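PDB 1ZA0: putative acyl-[acyl-carrier-protein] desaturase DesA2 from Mycobacterium tuberculosis, which may desaturate fatty acyl chains carried on acyl carrier protein in mycobacterial fatty acid biosynthesis, as a member of the di-iron type 2 desaturase family. Local coordinates for residues Q148-V153 with A216-D221. Numbering follows the deposited sequence.
Sequences QVETLV and AARAAD
Arg218 carries this contact from the helix 208-221 side, meeting Val153 with its aliphatic stem, its guanidinium obliquely near the Glu150 carboxylate. It packs that helix against the start of helix 148-172, which carries Glu159 of the metal site, about 11 Å from Val153 between side chains. The backbones come nearest here, Val153 CA to Arg218 CA 7.6 Å. Arg218 CG lies 4.0 Å from Val153 CG1, a van der Waals touch. That methyl reaches across because it stands anti to the valine's backbone N (chi1 167°); Ile215 also packs on Val153. Beyond CG the arginine bends at chi2 and chi3, which brings the guanidinium beside the Glu150 carboxylate. There Glu150 CD comes within 4.2 Å of Arg218 NH1, but Glu150 OE2 stays 4.4 Å from NH1 and well out of the guanidinium plane, while Glu150 OE1 accepts a hydrogen bond from the Thr147 backbone N. Three residues on, Asp221 forms a salt bridge, Arg218 NH2 to Asp221 OD2 2.5 Å, a distance short enough to be read with caution. The chemistry is therefore a small apolar touch with a loose attraction of charges beside it: the arginine's salt-bridge partner, Asp221, is in its own helix, and Glu150 probably adds a weak, poorly directional pull.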
ATOM      1  N   GLN A 148       2.758  20.849   0.553  1.00 43.86           N
ATOM      2  CA  GLN A 148       2.811  19.991   1.740  1.00 43.72           C
ATOM      3  C   GLN A 148       1.439  19.344   2.044  1.00 41.68           C
ATOM      4  O   GLN A 148       1.400  18.211   2.462  1.00 41.68           O
ATOM      5  CB  GLN A 148       3.303  20.733   2.991  1.00 44.37           C
ATOM      6  N   VAL A 149       0.355  20.069   1.800  1.00 40.91           N
ATOM      7  CA  VAL A 149      -0.996  19.654   2.166  1.00 40.37           C
ATOM      8  C   VAL A 149      -1.474  18.689   1.131  1.00 39.16           C
ATOM      9  O   VAL A 149      -2.034  17.671   1.467  1.00 38.32           O
ATOM     10  CB  VAL A 149      -1.989  20.861   2.316  1.00 40.47           C
ATOM     11  CG1 VAL A 149      -3.454  20.420   2.390  1.00 37.82           C
ATOM     12  CG2 VAL A 149      -1.612  21.664   3.549  1.00 41.24           C
ATOM     13  N   GLU A 150      -1.244  19.020  -0.123  1.00 38.18           N
ATOM     14  CA  GLU A 150      -1.469  18.123  -1.236  1.00 38.53           C
ATOM     15  C   GLU A 150      -0.784  16.756  -1.062  1.00 36.95           C
ATOM     16  O   GLU A 150      -1.377  15.736  -1.401  1.00 36.02           O
ATOM     17  CB  GLU A 150      -1.021  18.766  -2.540  1.00 39.78           C
ATOM     18  CG  GLU A 150      -2.095  19.631  -3.179  1.00 42.34           C
ATOM     19  CD  GLU A 150      -1.583  20.502  -4.354  1.00 45.78           C
ATOM     20  OE1 GLU A 150      -0.375  20.535  -4.625  1.00 46.80           O
ATOM     21  OE2 GLU A 150      -2.415  21.163  -4.985  1.00 48.35           O
ATOM     22  N   THR A 151       0.384  16.761  -0.453  1.00 36.05           N
ATOM     23  CA  THR A 151       1.191  15.587  -0.279  1.00 37.42           C
ATOM     24  C   THR A 151       0.569  14.719   0.834  1.00 37.06           C
ATOM     25  O   THR A 151       0.534  13.472   0.704  1.00 36.46           O
ATOM     26  CB  THR A 151       2.669  15.983   0.067  1.00 37.49           C
ATOM     27  OG1 THR A 151       3.319  16.571  -1.081  1.00 39.58           O
ATOM     28  CG2 THR A 151       3.528  14.787   0.351  1.00 38.63           C
ATOM     29  N   LEU A 152       0.128  15.367   1.939  1.00 35.53           N
ATOM     30  CA  LEU A 152      -0.424  14.621   3.055  1.00 34.47           C
ATOM     31  C   LEU A 152      -1.748  14.027   2.644  1.00 33.33           C
ATOM     32  O   LEU A 152      -2.056  12.916   3.041  1.00 32.42           O
ATOM     33  CB  LEU A 152      -0.548  15.466   4.336  1.00 35.84           C
ATOM     34  CG  LEU A 152       0.746  15.987   4.947  1.00 35.94           C
ATOM     35  CD1 LEU A 152       0.459  17.112   6.072  1.00 38.36           C
ATOM     36  CD2 LEU A 152       1.576  14.841   5.515  1.00 36.75           C
ATOM     37  N   VAL A 153      -2.531  14.759   1.851  1.00 33.00           N
ATOM     38  CA  VAL A 153      -3.819  14.300   1.382  1.00 33.59           C
ATOM     39  C   VAL A 153      -3.615  13.075   0.436  1.00 34.10           C
ATOM     40  O   VAL A 153      -4.285  12.093   0.588  1.00 32.38           O
ATOM     41  CB  VAL A 153      -4.559  15.406   0.651  1.00 33.33           C
ATOM     42  CG1 VAL A 153      -5.771  14.866  -0.134  1.00 34.60           C
ATOM     43  CG2 VAL A 153      -4.998  16.527   1.704  1.00 34.96           C
ATOM     44  N   ALA A 216     -10.457  17.535  -2.948  1.00 40.73           N
ATOM     45  CA  ALA A 216     -11.239  17.535  -4.191  1.00 42.59           C
ATOM     46  C   ALA A 216     -10.412  17.127  -5.394  1.00 42.65           C
ATOM     47  O   ALA A 216     -10.833  16.285  -6.184  1.00 44.00           O
ATOM     48  CB  ALA A 216     -11.887  18.928  -4.436  1.00 43.97           C
ATOM     49  N   ALA A 217      -9.214  17.669  -5.498  1.00 44.04           N
ATOM     50  CA  ALA A 217      -8.360  17.417  -6.677  1.00 44.73           C
ATOM     51  C   ALA A 217      -7.851  15.954  -6.729  1.00 45.21           C
ATOM     52  O   ALA A 217      -7.847  15.337  -7.795  1.00 45.35           O
ATOM     53  CB  ALA A 217      -7.199  18.399  -6.692  1.00 45.27           C
ATOM     54  N   ARG A 218      -7.427  15.403  -5.581  1.00 46.26           N
ATOM     55  CA  ARG A 218      -7.065  13.988  -5.475  1.00 45.82           C
ATOM     56  C   ARG A 218      -8.241  13.068  -5.750  1.00 45.58           C
ATOM     57  O   ARG A 218      -8.104  12.124  -6.515  1.00 45.06           O
ATOM     58  CB  ARG A 218      -6.440  13.692  -4.123  1.00 46.95           C
ATOM     59  CG  ARG A 218      -5.030  14.202  -4.006  1.00 52.25           C
ATOM     60  CD  ARG A 218      -4.043  13.870  -5.243  1.00 57.87           C
ATOM     61  NE  ARG A 218      -3.267  15.078  -5.560  1.00 63.72           N
ATOM     62  CZ  ARG A 218      -3.595  16.052  -6.446  1.00 65.97           C
ATOM     63  NH1 ARG A 218      -2.797  17.097  -6.549  1.00 69.17           N
ATOM     64  NH2 ARG A 218      -4.656  15.998  -7.246  1.00 65.74           N
ATOM     65  N   ALA A 219      -9.408  13.362  -5.179  1.00 45.43           N
ATOM     66  CA  ALA A 219     -10.590  12.548  -5.377  1.00 45.46           C
ATOM     67  C   ALA A 219     -10.888  12.423  -6.853  1.00 47.21           C
ATOM     68  O   ALA A 219     -11.366  11.375  -7.290  1.00 47.12           O
ATOM     69  CB  ALA A 219     -11.775  13.109  -4.672  1.00 43.96           C
ATOM     70  N   ALA A 220     -10.639  13.486  -7.625  1.00 48.92           N
ATOM     71  CA  ALA A 220     -10.996  13.478  -9.061  1.00 50.26           C
ATOM     72  C   ALA A 220      -9.920  12.736  -9.867  1.00 51.14           C
ATOM     73  O   ALA A 220     -10.244  12.164 -10.903  1.00 52.39           O
ATOM     74  CB  ALA A 220     -11.151  14.888  -9.617  1.00 50.45           C
ATOM     75  N   ASP A 221      -8.679  12.756  -9.396  1.00 50.70           N
ATOM     76  CA  ASP A 221      -7.547  12.294 -10.202  1.00 52.63           C
ATOM     77  C   ASP A 221      -6.936  10.957  -9.784  1.00 51.64           C
ATOM     78  O   ASP A 221      -6.074  10.448 -10.512  1.00 52.07           O
ATOM     79  CB  ASP A 221      -6.450  13.387 -10.315  1.00 53.49           C
ATOM     80  CG  ASP A 221      -5.346  13.258  -9.248  1.00 59.06           C
ATOM     81  OD1 ASP A 221      -5.162  12.156  -8.639  1.00 65.76           O
ATOM     82  OD2 ASP A 221      -4.572  14.214  -8.986  1.00 62.57           O
TER